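Side-chain contacts in nucleoprotein (Rift valley fever virus, PDB 3OV9), which encapsidates the viral RNA genome, shielding it from nucleases, and assembles through its N-terminus into ring-shaped hexamers that serve in building the nucleocapsid: residues P138-H143 with H169-L174; P147-M152 with F221-S226; V153-P158 with A203-F208. All coordinates share one frame; numbering follows the deposited sequence.

Contact 1: P138-H143 with H169-L174; sequences PAYPRH and HSLYLL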
ATOM      1  N   PRO A 138      35.041 -22.386  -7.388  1.00 23.23           N
ATOM      2  CA  PRO A 138      36.368 -22.179  -7.973  1.00 22.77           C
ATOM      3  C   PRO A 138      36.431 -22.527  -9.463  1.00 22.20           C
ATOM      4  O   PRO A 138      35.907 -23.566  -9.882  1.00 22.05           O
ATOM      5  CB  PRO A 138      37.269 -23.117  -7.153  1.00 22.89           C
ATOM      6  CG  PRO A 138      36.333 -24.112  -6.530  1.00 23.25           C
ATOM      7  CD  PRO A 138      35.080 -23.349  -6.272  1.00 23.32           C
ATOM      8  N   ALA A 139      37.059 -21.644 -10.242  1.00 21.38           N
ATOM      9  CA  ALA A 139      37.206 -21.793 -11.697  1.00 20.66           C
ATOM     10  C   ALA A 139      35.876 -22.063 -12.407  1.00 20.04           C
ATOM     11  O   ALA A 139      35.768 -22.993 -13.218  1.00 19.98           O
ATOM     12  CB  ALA A 139      38.242 -22.875 -12.036  1.00 20.82           C
ATOM     13  N   TYR A 140      34.869 -21.250 -12.098  1.00 19.14           N
ATOM     14  CA  TYR A 140      33.547 -21.416 -12.697  1.00 18.15           C
ATOM     15  C   TYR A 140      33.628 -21.344 -14.223  1.00 17.69           C
ATOM     16  O   TYR A 140      34.275 -20.452 -14.761  1.00 17.71           O
ATOM     17  CB  TYR A 140      32.545 -20.382 -12.163  1.00 18.00           C
ATOM     18  CG  TYR A 140      31.146 -20.660 -12.664  1.00 17.24           C
ATOM     19  CD1 TYR A 140      30.324 -21.572 -12.006  1.00 16.80           C
ATOM     20  CD2 TYR A 140      30.664 -20.050 -13.826  1.00 16.95           C
ATOM     21  CE1 TYR A 140      29.050 -21.859 -12.477  1.00 16.48           C
ATOM     22  CE2 TYR A 140      29.390 -20.331 -14.308  1.00 16.02           C
ATOM     23  CZ  TYR A 140      28.589 -21.239 -13.627  1.00 15.86           C
ATOM     24  OH  TYR A 140      27.328 -21.523 -14.092  1.00 15.71           O
ATOM     25  N   PRO A 141      32.974 -22.291 -14.927  1.00 17.17           N
ATOM     26  CA  PRO A 141      33.037 -22.313 -16.388  1.00 16.82           C
ATOM     27  C   PRO A 141      32.405 -21.086 -17.046  1.00 16.44           C
ATOM     28  O   PRO A 141      31.194 -20.870 -16.944  1.00 16.27           O
ATOM     29  CB  PRO A 141      32.250 -23.579 -16.755  1.00 16.67           C
ATOM     30  CG  PRO A 141      32.300 -24.422 -15.542  1.00 17.10           C
ATOM     31  CD  PRO A 141      32.241 -23.456 -14.402  1.00 17.31           C
ATOM     32  N   ARG A 142      33.236 -20.299 -17.722  1.00 16.06           N
ATOM     33  CA  ARG A 142      32.787 -19.079 -18.389  1.00 15.86           C
ATOM     34  C   ARG A 142      31.753 -19.342 -19.483  1.00 15.36           C
ATOM     35  O   ARG A 142      30.848 -18.541 -19.680  1.00 14.99           O
ATOM     36  CB  ARG A 142      33.979 -18.285 -18.941  1.00 16.15           C
ATOM     37  CG  ARG A 142      34.544 -17.222 -17.987  1.00 17.57           C
ATOM     38  CD  ARG A 142      34.991 -17.812 -16.661  1.00 18.49           C
ATOM     39  NE  ARG A 142      35.773 -16.873 -15.854  1.00 18.95           N
ATOM     40  CZ  ARG A 142      36.044 -17.044 -14.563  1.00 19.80           C
ATOM     41  NH1 ARG A 142      35.589 -18.109 -13.915  1.00 20.02           N
ATOM     42  NH2 ARG A 142      36.767 -16.142 -13.911  1.00 20.32           N
ATOM     43  N   HIS A 143      31.878 -20.477 -20.173  1.00 14.92           N
ATOM     44  CA  HIS A 143      30.942 -20.853 -21.236  1.00 14.25           C
ATOM     45  C   HIS A 143      29.481 -20.941 -20.768  1.00 14.04           C
ATOM     46  O   HIS A 143      28.561 -20.855 -21.586  1.00 13.74           O
ATOM     47  CB  HIS A 143      31.355 -22.188 -21.871  1.00 14.04           C
ATOM     48  CG  HIS A 143      32.648 -22.128 -22.626  1.00 13.33           C
ATOM     49  ND1 HIS A 143      33.866 -22.371 -22.030  1.00 13.77           N
ATOM     50  CD2 HIS A 143      32.909 -21.867 -23.928  1.00 13.58           C
ATOM     51  CE1 HIS A 143      34.825 -22.257 -22.933  1.00 12.74           C
ATOM     52  NE2 HIS A 143      34.272 -21.953 -24.092  1.00 13.47           N
ATOM     53  N   HIS A 169      25.132 -24.716 -14.327  1.00 17.06           N
ATOM     54  CA  HIS A 169      24.612 -23.567 -15.076  1.00 17.19           C
ATOM     55  C   HIS A 169      23.638 -22.751 -14.224  1.00 17.67           C
ATOM     56  O   HIS A 169      23.640 -21.518 -14.280  1.00 17.87           O
ATOM     57  CB  HIS A 169      23.945 -24.055 -16.373  1.00 16.76           C
ATOM     58  CG  HIS A 169      23.266 -22.978 -17.170  1.00 16.17           C
ATOM     59  ND1 HIS A 169      23.905 -21.824 -17.573  1.00 14.99           N
ATOM     60  CD2 HIS A 169      22.009 -22.903 -17.667  1.00 14.93           C
ATOM     61  CE1 HIS A 169      23.066 -21.078 -18.270  1.00 14.83           C
ATOM     62  NE2 HIS A 169      21.908 -21.709 -18.341  1.00 15.70           N
ATOM     63  N   SER A 170      22.828 -23.447 -13.428  1.00 18.08           N
ATOM     64  CA  SER A 170      21.832 -22.808 -12.561  1.00 18.64           C
ATOM     65  C   SER A 170      22.451 -21.945 -11.455  1.00 18.97           C
ATOM     66  O   SER A 170      21.811 -21.002 -10.975  1.00 19.23           O
ATOM     67  CB  SER A 170      20.881 -23.848 -11.964  1.00 18.69           C
ATOM     68  OG  SER A 170      20.089 -24.454 -12.978  1.00 19.23           O
ATOM     69  N   LEU A 171      23.686 -22.260 -11.059  1.00 19.27           N
ATOM     70  CA  LEU A 171      24.412 -21.427 -10.095  1.00 19.48           C
ATOM     71  C   LEU A 171      24.576 -20.012 -10.644  1.00 19.57           C
ATOM     72  O   LEU A 171      24.302 -19.037  -9.939  1.00 19.73           O
ATOM     73  CB  LEU A 171      25.774 -22.031  -9.726  1.00 19.73           C
ATOM     74  CG  LEU A 171      26.562 -21.309  -8.621  1.00 20.17           C
ATOM     75  CD1 LEU A 171      25.967 -21.585  -7.240  1.00 20.87           C
ATOM     76  CD2 LEU A 171      28.038 -21.691  -8.653  1.00 20.56           C
ATOM     77  N   TYR A 172      25.008 -19.911 -11.904  1.00 19.29           N
ATOM     78  CA  TYR A 172      25.086 -18.624 -12.598  1.00 19.36           C
ATOM     79  C   TYR A 172      23.715 -17.960 -12.754  1.00 19.57           C
ATOM     80  O   TYR A 172      23.582 -16.758 -12.522  1.00 19.69           O
ATOM     81  CB  TYR A 172      25.768 -18.761 -13.970  1.00 18.97           C
ATOM     82  CG  TYR A 172      25.343 -17.690 -14.954  1.00 18.43           C
ATOM     83  CD1 TYR A 172      25.926 -16.420 -14.938  1.00 17.55           C
ATOM     84  CD2 TYR A 172      24.336 -17.940 -15.888  1.00 17.40           C
ATOM     85  CE1 TYR A 172      25.523 -15.431 -15.835  1.00 17.27           C
ATOM     86  CE2 TYR A 172      23.925 -16.963 -16.780  1.00 17.12           C
ATOM     87  CZ  TYR A 172      24.518 -15.713 -16.752  1.00 17.43           C
ATOM     88  OH  TYR A 172      24.104 -14.752 -17.646  1.00 17.21           O
ATOM     89  N   LEU A 173      22.713 -18.740 -13.165  1.00 19.82           N
ATOM     90  CA  LEU A 173      21.371 -18.208 -13.423  1.00 20.28           C
ATOM     91  C   LEU A 173      20.748 -17.615 -12.165  1.00 20.97           C
ATOM     92  O   LEU A 173      19.994 -16.645 -12.240  1.00 21.12           O
ATOM     93  CB  LEU A 173      20.451 -19.278 -14.016  1.00 19.92           C
ATOM     94  CG  LEU A 173      20.689 -19.714 -15.465  1.00 19.31           C
ATOM     95  CD1 LEU A 173      19.778 -20.880 -15.799  1.00 19.06           C
ATOM     96  CD2 LEU A 173      20.462 -18.567 -16.439  1.00 19.33           C
ATOM     97  N   LEU A 174      21.076 -18.208 -11.020  1.00 21.80           N
ATOM     98  CA  LEU A 174      20.643 -17.709  -9.715  1.00 22.73           C
ATOM     99  C   LEU A 174      21.207 -16.317  -9.432  1.00 23.39           C
ATOM    100  O   LEU A 174      20.472 -15.418  -9.018  1.00 23.72           O
ATOM    101  CB  LEU A 174      21.055 -18.693  -8.613  1.00 22.68           C
ATOM    102  CG  LEU A 174      20.748 -18.366  -7.146  1.00 22.81           C
ATOM    103  CD1 LEU A 174      19.249 -18.266  -6.894  1.00 23.16           C
ATOM    104  CD2 LEU A 174      21.374 -19.416  -6.236  1.00 23.04           C
TER
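In the all-helical core of this phlebovirus nucleoprotein, the loop leaving helix 130-136 is pinned to helix 159-180 by one buried tyrosine, Y140, whose ring meets L171 CD2 and Y172 CB obliquely. The side chains of Y140 and L171 run past each other in opposite directions, Y140 CE1 4.0 Å from L171 CD2, while the far end of the ring meets Y172 close to the helix backbone. There Y140 OH comes to 3.2 Å from Y172 CB and to 3.5 Å from H169 CA, so the phenol oxygen rests on the helix backbone beside H169 and Y172. With CG anti to the backbone N (chi1 -173°), the Y140 ring extends from the loop toward the helix. The two tyrosines cross at about a right angle: Y172 offers its CB to Y140 and then leads its own ring away. No hydrogen bond joins the two segments, but the phenol hydroxyl is hydrogen-bonded to A168 O, one residue before the segment, which holds the end of the ring at the helix. P141 CD sits over one face of the Y140 ring, 3.4 Å above its plane. Two residues on from Y140, R142, in a 3-10 segment, turns back so that NH1 donates to Y140 O at 2.8 Å, on a lone pair and nearly in the guanidinium plane; D134 holds both this NH1, in a salt bridge, and Y140 N. M133 of helix 130-136 touches Y140, L171 and Y172 alike, while A237 and A240 of helix 232-243 touch Y140 and L171 respectively, so the contact lies among helices 130-136, 159-180 and 232-243.

Contact 2: P147-M152 with F221-S226; sequences PSFAGM and FGLVDS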
ATOM      1  N   PRO A 147      22.227 -17.123 -20.358  1.00 12.99           N
ATOM      2  CA  PRO A 147      21.103 -18.046 -20.576  1.00 13.06           C
ATOM      3  C   PRO A 147      21.166 -18.781 -21.921  1.00 12.87           C
ATOM      4  O   PRO A 147      20.613 -19.881 -22.044  1.00 13.12           O
ATOM      5  CB  PRO A 147      19.880 -17.129 -20.508  1.00 13.15           C
ATOM      6  CG  PRO A 147      20.304 -16.034 -19.586  1.00 13.12           C
ATOM      7  CD  PRO A 147      21.759 -15.801 -19.890  1.00 13.16           C
ATOM      8  N   SER A 148      21.854 -18.185 -22.897  1.00 12.50           N
ATOM      9  CA  SER A 148      22.097 -18.799 -24.210  1.00 12.23           C
ATOM     10  C   SER A 148      22.692 -20.202 -24.116  1.00 11.89           C
ATOM     11  O   SER A 148      22.459 -21.031 -24.993  1.00 11.85           O
ATOM     12  CB  SER A 148      23.034 -17.921 -25.055  1.00 12.32           C
ATOM     13  OG  SER A 148      22.476 -16.638 -25.279  1.00 12.21           O
ATOM     14  N   PHE A 149      23.457 -20.461 -23.054  1.00 11.40           N
ATOM     15  CA  PHE A 149      24.144 -21.746 -22.871  1.00 11.04           C
ATOM     16  C   PHE A 149      23.202 -22.947 -22.870  1.00 11.21           C
ATOM     17  O   PHE A 149      23.592 -24.047 -23.275  1.00 11.19           O
ATOM     18  CB  PHE A 149      24.989 -21.750 -21.585  1.00 10.95           C
ATOM     19  CG  PHE A 149      25.504 -23.113 -21.209  1.00 10.39           C
ATOM     20  CD1 PHE A 149      26.611 -23.654 -21.858  1.00 10.25           C
ATOM     21  CD2 PHE A 149      24.859 -23.869 -20.236  1.00 10.24           C
ATOM     22  CE1 PHE A 149      27.076 -24.922 -21.525  1.00  9.35           C
ATOM     23  CE2 PHE A 149      25.318 -25.141 -19.896  1.00 10.03           C
ATOM     24  CZ  PHE A 149      26.428 -25.667 -20.546  1.00  9.88           C
ATOM     25  N   ALA A 150      21.974 -22.741 -22.403  1.00 11.30           N
ATOM     26  CA  ALA A 150      20.975 -23.813 -22.360  1.00 11.57           C
ATOM     27  C   ALA A 150      20.798 -24.522 -23.711  1.00 11.76           C
ATOM     28  O   ALA A 150      20.562 -25.732 -23.749  1.00 11.69           O
ATOM     29  CB  ALA A 150      19.648 -23.276 -21.858  1.00 11.74           C
ATOM     30  N   GLY A 151      20.936 -23.771 -24.805  1.00 11.82           N
ATOM     31  CA  GLY A 151      20.819 -24.318 -26.162  1.00 12.00           C
ATOM     32  C   GLY A 151      22.000 -25.162 -26.616  1.00 12.18           C
ATOM     33  O   GLY A 151      22.005 -25.680 -27.735  1.00 12.50           O
ATOM     34  N   MET A 152      23.006 -25.291 -25.754  1.00 12.08           N
ATOM     35  CA  MET A 152      24.182 -26.119 -26.032  1.00 12.62           C
ATOM     36  C   MET A 152      24.140 -27.441 -25.275  1.00 12.73           C
ATOM     37  O   MET A 152      25.019 -28.295 -25.444  1.00 13.17           O
ATOM     38  CB  MET A 152      25.469 -25.362 -25.680  1.00 12.39           C
ATOM     39  CG  MET A 152      25.769 -24.158 -26.556  1.00 12.88           C
ATOM     40  SD  MET A 152      26.388 -24.589 -28.189  1.00 13.68           S
ATOM     41  CE  MET A 152      24.872 -24.577 -29.150  1.00 14.84           C
ATOM     42  N   PHE A 221      34.098 -27.084 -25.502  1.00 16.80           N
ATOM     43  CA  PHE A 221      34.162 -26.076 -24.434  1.00 16.69           C
ATOM     44  C   PHE A 221      34.874 -26.593 -23.181  1.00 16.99           C
ATOM     45  O   PHE A 221      35.094 -25.835 -22.236  1.00 16.99           O
ATOM     46  CB  PHE A 221      32.760 -25.577 -24.035  1.00 16.48           C
ATOM     47  CG  PHE A 221      31.990 -24.894 -25.143  1.00 16.13           C
ATOM     48  CD1 PHE A 221      32.607 -24.486 -26.325  1.00 15.84           C
ATOM     49  CD2 PHE A 221      30.633 -24.621 -24.974  1.00 15.97           C
ATOM     50  CE1 PHE A 221      31.877 -23.850 -27.331  1.00 15.57           C
ATOM     51  CE2 PHE A 221      29.895 -23.982 -25.972  1.00 15.17           C
ATOM     52  CZ  PHE A 221      30.520 -23.595 -27.151  1.00 15.01           C
ATOM     53  N   GLY A 222      35.215 -27.882 -23.168  1.00 17.10           N
ATOM     54  CA  GLY A 222      35.883 -28.504 -22.025  1.00 17.12           C
ATOM     55  C   GLY A 222      34.977 -28.779 -20.838  1.00 17.31           C
ATOM     56  O   GLY A 222      35.453 -28.958 -19.715  1.00 17.53           O
ATOM     57  N   LEU A 223      33.670 -28.825 -21.088  1.00 17.37           N
ATOM     58  CA  LEU A 223      32.677 -29.024 -20.035  1.00 17.65           C
ATOM     59  C   LEU A 223      32.389 -30.500 -19.766  1.00 18.09           C
ATOM     60  O   LEU A 223      31.976 -30.866 -18.665  1.00 17.87           O
ATOM     61  CB  LEU A 223      31.385 -28.278 -20.377  1.00 17.36           C
ATOM     62  CG  LEU A 223      31.519 -26.761 -20.516  1.00 16.97           C
ATOM     63  CD1 LEU A 223      30.280 -26.161 -21.149  1.00 16.38           C
ATOM     64  CD2 LEU A 223      31.788 -26.127 -19.159  1.00 16.63           C
ATOM     65  N   VAL A 224      32.591 -31.333 -20.785  1.00 18.85           N
ATOM     66  CA  VAL A 224      32.477 -32.787 -20.644  1.00 19.89           C
ATOM     67  C   VAL A 224      33.646 -33.474 -21.346  1.00 20.70           C
ATOM     68  O   VAL A 224      34.266 -32.890 -22.238  1.00 20.84           O
ATOM     69  CB  VAL A 224      31.133 -33.355 -21.206  1.00 19.70           C
ATOM     70  CG1 VAL A 224      29.929 -32.796 -20.448  1.00 19.74           C
ATOM     71  CG2 VAL A 224      31.005 -33.117 -22.717  1.00 19.61           C
ATOM     72  N   ASP A 225      33.945 -34.707 -20.942  1.00 22.03           N
ATOM     73  CA  ASP A 225      34.956 -35.506 -21.638  1.00 23.09           C
ATOM     74  C   ASP A 225      34.345 -36.270 -22.820  1.00 23.68           C
ATOM     75  O   ASP A 225      33.185 -36.038 -23.179  1.00 23.76           O
ATOM     76  CB  ASP A 225      35.726 -36.427 -20.668  1.00 23.35           C
ATOM     77  CG  ASP A 225      34.870 -37.550 -20.079  1.00 24.11           C
ATOM     78  OD1 ASP A 225      33.793 -37.878 -20.621  1.00 24.79           O
ATOM     79  OD2 ASP A 225      35.300 -38.126 -19.057  1.00 25.91           O
ATOM     80  N   SER A 226      35.124 -37.176 -23.414  1.00 24.38           N
ATOM     81  CA  SER A 226      34.690 -37.957 -24.580  1.00 24.95           C
ATOM     82  C   SER A 226      33.467 -38.844 -24.317  1.00 25.09           C
ATOM     83  O   SER A 226      32.749 -39.208 -25.253  1.00 25.35           O
ATOM     84  CB  SER A 226      35.850 -38.803 -25.113  1.00 25.01           C
ATOM     85  OG  SER A 226      36.196 -39.821 -24.189  1.00 25.84           O
TER
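F149, the first residue of the short 3-10 turn 147-152 to cross the gap, meets L223 in the loop after helix 211-220. A chi1 of 169° swings the end of its ring nearer to that loop than its CB direction suggests. The two side chains come from opposite directions, and F149 CE1 lies 3.5 Å from L223 CD1; F149 CZ follows at 3.9 Å from the same methyl, which therefore touches the CE1 and CZ end of the ring obliquely. M152 N donates to F149 O at 2.8 Å, a 3-10 bond that places M152 one turn after F149; F149 meets L223 and M152 meets F221. The CB of M152 is directed toward 221-226, and its chain, bent at chi2 and chi3, crosses the F221 side chain at about a right angle. M152 CG lies near the plane of the F221 ring, at its edge, 4.2 Å from F221 CE2. The sulfur completes a Met-aromatic contact, M152 SD being 5.3 Å from the F221 ring centroid and 65° off the ring normal. Apolar and sulfur-aromatic packing alone joins the segments. Between F221 and L223, G222 (phi 75°) forms the Schellman motif that ends helix 211-220 and turns the chain, presenting both side chains to the 3-10 turn. R8 of a neighbouring subunit packs on M152. L218 of helix 211-220 backs F149 and L223, and F217 touches M152; C116 of helix 112-122 packs on F149 and F221, and I165 of helix 159-180 reaches F149.

Contact 3: V153-P158 with A203-F208; sequences VDPSLP and AVNSNF. With NA (sodium ion), chain E.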
ATOM      1  N   VAL A 153      23.116 -27.609 -24.444  1.00 13.06           N
ATOM      2  CA  VAL A 153      23.007 -28.781 -23.582  1.00 13.58           C
ATOM      3  C   VAL A 153      22.351 -29.934 -24.345  1.00 13.96           C
ATOM      4  O   VAL A 153      21.308 -29.755 -24.973  1.00 14.01           O
ATOM      5  CB  VAL A 153      22.225 -28.460 -22.275  1.00 13.42           C
ATOM      6  CG1 VAL A 153      22.153 -29.677 -21.373  1.00 13.68           C
ATOM      7  CG2 VAL A 153      22.880 -27.302 -21.530  1.00 13.79           C
ATOM      8  N   ASP A 154      22.995 -31.097 -24.297  1.00 14.44           N
ATOM      9  CA  ASP A 154      22.486 -32.326 -24.907  1.00 14.97           C
ATOM     10  C   ASP A 154      21.609 -33.080 -23.902  1.00 15.19           C
ATOM     11  O   ASP A 154      22.127 -33.648 -22.939  1.00 15.27           O
ATOM     12  CB  ASP A 154      23.666 -33.195 -25.365  1.00 14.98           C
ATOM     13  CG  ASP A 154      23.235 -34.541 -25.945  1.00 15.38           C
ATOM     14  OD1 ASP A 154      22.020 -34.786 -26.102  1.00 16.60           O
ATOM     15  OD2 ASP A 154      24.129 -35.361 -26.243  1.00 16.73           O
ATOM     16  N   PRO A 155      20.278 -33.104 -24.130  1.00 15.65           N
ATOM     17  CA  PRO A 155      19.349 -33.742 -23.187  1.00 16.16           C
ATOM     18  C   PRO A 155      19.431 -35.272 -23.171  1.00 16.72           C
ATOM     19  O   PRO A 155      18.770 -35.911 -22.346  1.00 16.97           O
ATOM     20  CB  PRO A 155      17.974 -33.287 -23.687  1.00 15.91           C
ATOM     21  CG  PRO A 155      18.165 -33.056 -25.139  1.00 16.03           C
ATOM     22  CD  PRO A 155      19.568 -32.528 -25.289  1.00 15.60           C
ATOM     23  N   SER A 156      20.227 -35.843 -24.072  1.00 17.44           N
ATOM     24  CA  SER A 156      20.425 -37.292 -24.130  1.00 18.08           C
ATOM     25  C   SER A 156      21.620 -37.766 -23.292  1.00 18.53           C
ATOM     26  O   SER A 156      21.901 -38.966 -23.228  1.00 18.54           O
ATOM     27  CB  SER A 156      20.554 -37.770 -25.583  1.00 18.09           C
ATOM     28  OG  SER A 156      21.828 -37.473 -26.124  1.00 18.25           O
ATOM     29  N   LEU A 157      22.321 -36.825 -22.658  1.00 19.11           N
ATOM     30  CA  LEU A 157      23.373 -37.159 -21.696  1.00 19.75           C
ATOM     31  C   LEU A 157      22.815 -38.010 -20.552  1.00 20.24           C
ATOM     32  O   LEU A 157      21.648 -37.846 -20.180  1.00 20.26           O
ATOM     33  CB  LEU A 157      24.006 -35.882 -21.126  1.00 19.62           C
ATOM     34  CG  LEU A 157      25.072 -35.171 -21.965  1.00 19.97           C
ATOM     35  CD1 LEU A 157      25.291 -33.756 -21.451  1.00 19.92           C
ATOM     36  CD2 LEU A 157      26.382 -35.946 -21.976  1.00 19.87           C
ATOM     37  N   PRO A 158      23.639 -38.925 -19.993  1.00 20.90           N
ATOM     38  CA  PRO A 158      23.206 -39.711 -18.834  1.00 21.54           C
ATOM     39  C   PRO A 158      22.669 -38.822 -17.717  1.00 22.16           C
ATOM     40  O   PRO A 158      23.199 -37.729 -17.486  1.00 22.25           O
ATOM     41  CB  PRO A 158      24.489 -40.417 -18.394  1.00 21.55           C
ATOM     42  CG  PRO A 158      25.260 -40.571 -19.645  1.00 21.29           C
ATOM     43  CD  PRO A 158      24.990 -39.319 -20.437  1.00 20.88           C
ATOM     44  N   ALA A 203      15.094 -24.408 -24.092  1.00 15.16           N
ATOM     45  CA  ALA A 203      16.281 -24.413 -24.942  1.00 14.88           C
ATOM     46  C   ALA A 203      17.016 -25.752 -24.880  1.00 14.67           C
ATOM     47  O   ALA A 203      17.519 -26.234 -25.898  1.00 14.68           O
ATOM     48  CB  ALA A 203      17.210 -23.261 -24.578  1.00 14.70           C
ATOM     49  N   VAL A 204      17.063 -26.354 -23.693  1.00 14.75           N
ATOM     50  CA  VAL A 204      17.711 -27.657 -23.501  1.00 14.95           C
ATOM     51  C   VAL A 204      17.051 -28.722 -24.382  1.00 15.09           C
ATOM     52  O   VAL A 204      17.732 -29.576 -24.948  1.00 14.79           O
ATOM     53  CB  VAL A 204      17.695 -28.097 -22.012  1.00 15.04           C
ATOM     54  CG1 VAL A 204      18.134 -29.557 -21.860  1.00 15.34           C
ATOM     55  CG2 VAL A 204      18.593 -27.186 -21.178  1.00 15.10           C
ATOM     56  N   ASN A 205      15.728 -28.638 -24.504  1.00 15.60           N
ATOM     57  CA  ASN A 205      14.937 -29.658 -25.200  1.00 16.10           C
ATOM     58  C   ASN A 205      14.460 -29.279 -26.608  1.00 16.25           C
ATOM     59  O   ASN A 205      13.712 -30.034 -27.233  1.00 16.35           O
ATOM     60  CB  ASN A 205      13.741 -30.070 -24.332  1.00 16.30           C
ATOM     61  CG  ASN A 205      14.160 -30.785 -23.058  1.00 16.97           C
ATOM     62  OD1 ASN A 205      14.902 -31.766 -23.096  1.00 18.66           O
ATOM     63  ND2 ASN A 205      13.674 -30.300 -21.922  1.00 19.08           N
ATOM     64  N   SER A 206      14.903 -28.130 -27.113  1.00 16.28           N
ATOM     65  CA  SER A 206      14.444 -27.649 -28.419  1.00 16.39           C
ATOM     66  C   SER A 206      15.002 -28.479 -29.575  1.00 16.45           C
ATOM     67  O   SER A 206      15.995 -29.195 -29.421  1.00 16.40           O
ATOM     68  CB  SER A 206      14.801 -26.176 -28.614  1.00 16.36           C
ATOM     69  OG  SER A 206      16.128 -26.038 -29.085  1.00 16.73           O
ATOM     70  N   ASN A 207      14.362 -28.368 -30.736  1.00 16.66           N
ATOM     71  CA  ASN A 207      14.779 -29.115 -31.919  1.00 17.01           C
ATOM     72  C   ASN A 207      15.883 -28.417 -32.721  1.00 16.82           C
ATOM     73  O   ASN A 207      16.162 -28.802 -33.859  1.00 17.04           O
ATOM     74  CB  ASN A 207      13.569 -29.438 -32.811  1.00 17.23           C
ATOM     75  CG  ASN A 207      12.945 -28.199 -33.443  1.00 18.30           C
ATOM     76  OD1 ASN A 207      13.448 -27.084 -33.302  1.00 19.81           O
ATOM     77  ND2 ASN A 207      11.836 -28.396 -34.150  1.00 20.32           N
ATOM     78  N   PHE A 208      16.509 -27.400 -32.125  1.00 16.56           N
ATOM     79  CA  PHE A 208      17.536 -26.629 -32.820  1.00 16.15           C
ATOM     80  C   PHE A 208      18.957 -26.985 -32.381  1.00 16.16           C
ATOM     81  O   PHE A 208      19.328 -26.784 -31.217  1.00 16.01           O
ATOM     82  CB  PHE A 208      17.295 -25.125 -32.682  1.00 16.19           C
ATOM     83  CG  PHE A 208      18.154 -24.302 -33.586  1.00 16.11           C
ATOM     84  CD1 PHE A 208      17.905 -24.264 -34.956  1.00 16.22           C
ATOM     85  CD2 PHE A 208      19.227 -23.582 -33.077  1.00 16.13           C
ATOM     86  CE1 PHE A 208      18.704 -23.509 -35.807  1.00 16.95           C
ATOM     87  CE2 PHE A 208      20.031 -22.822 -33.918  1.00 16.41           C
ATOM     88  CZ  PHE A 208      19.769 -22.786 -35.286  1.00 16.67           C
TER
HETATM   89 NA    NA E 247      17.915 -30.948 -30.844  1.00 31.60          NA
HETATM   90  O   HOH W   1      16.829 -32.331 -32.643  1.00 54.04           O
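V204, at the C-terminal end of helix 189-204, packs against V153 and P155 where the chain runs toward helix 159-180, through an Asx turn and a type I beta turn, D154 to L157. Apolar contacts come first. The V153 and V204 side chains cross obliquely, V153 CB 4.0 Å from V204 CG2, and their CG1 methyls also meet; P155 CB touches V204 CG1 from the next position but one. L166 of helix 159-180 touches both valines, and I165 and L162 also meet V153.

Close contacts with oxygens form a second group. P155 lies against the end of the helix, its CD 3.5 Å from V204 O, and slides past N205 so that P155 CB comes within 3.5 Å of N205 OD1. No hydrogen bond joins the segments; those within 153-158 shape its turn. D154 OD1 accepts S156 OG at 2.7 Å on its syn side and S156 N at 2.9 Å from well above the carboxylate plane, both from the same face; this double grip fixes the start of the turn. D154 OD2 forms a salt bridge with R215. R214, on the same helix 211-220, ties the segments indirectly, its NH1 reaching both V153 O and A203 O.

Ion binding is the last kind. A203 and S206 belong to the pocket that holds a nitrite ion in this crystal, together with Q31, G32, F33 and A202. S206 also contributes to a sodium site with I209, whose O is a further ligand: the ion lies a rather long 3.0 Å from S206 O and 2.5 Å from a water oxygen.

How the contacts relate
Contacts 1 and 2 have centres about 11 Å apart and touch: H143 stacks on F221, and F149 meets H169. The centre of contact 3 is about 10 Å from that of contact 2, with A150 against A203 and V204, and about 18 Å from that of contact 1, without touching it. The first segments follow one another from 138 to 158, between helices 130-136 and 159-180. Their partners come later, at 169-174, 221-226 and 203-208 for contacts 1, 2 and 3, so contact 1 interleaves with both others while contact 3 is nested inside contact 2. One long connection is thus packed successively onto helix 159-180, the loop after helix 211-220 and the end of helix 189-204, knitting this helical region together.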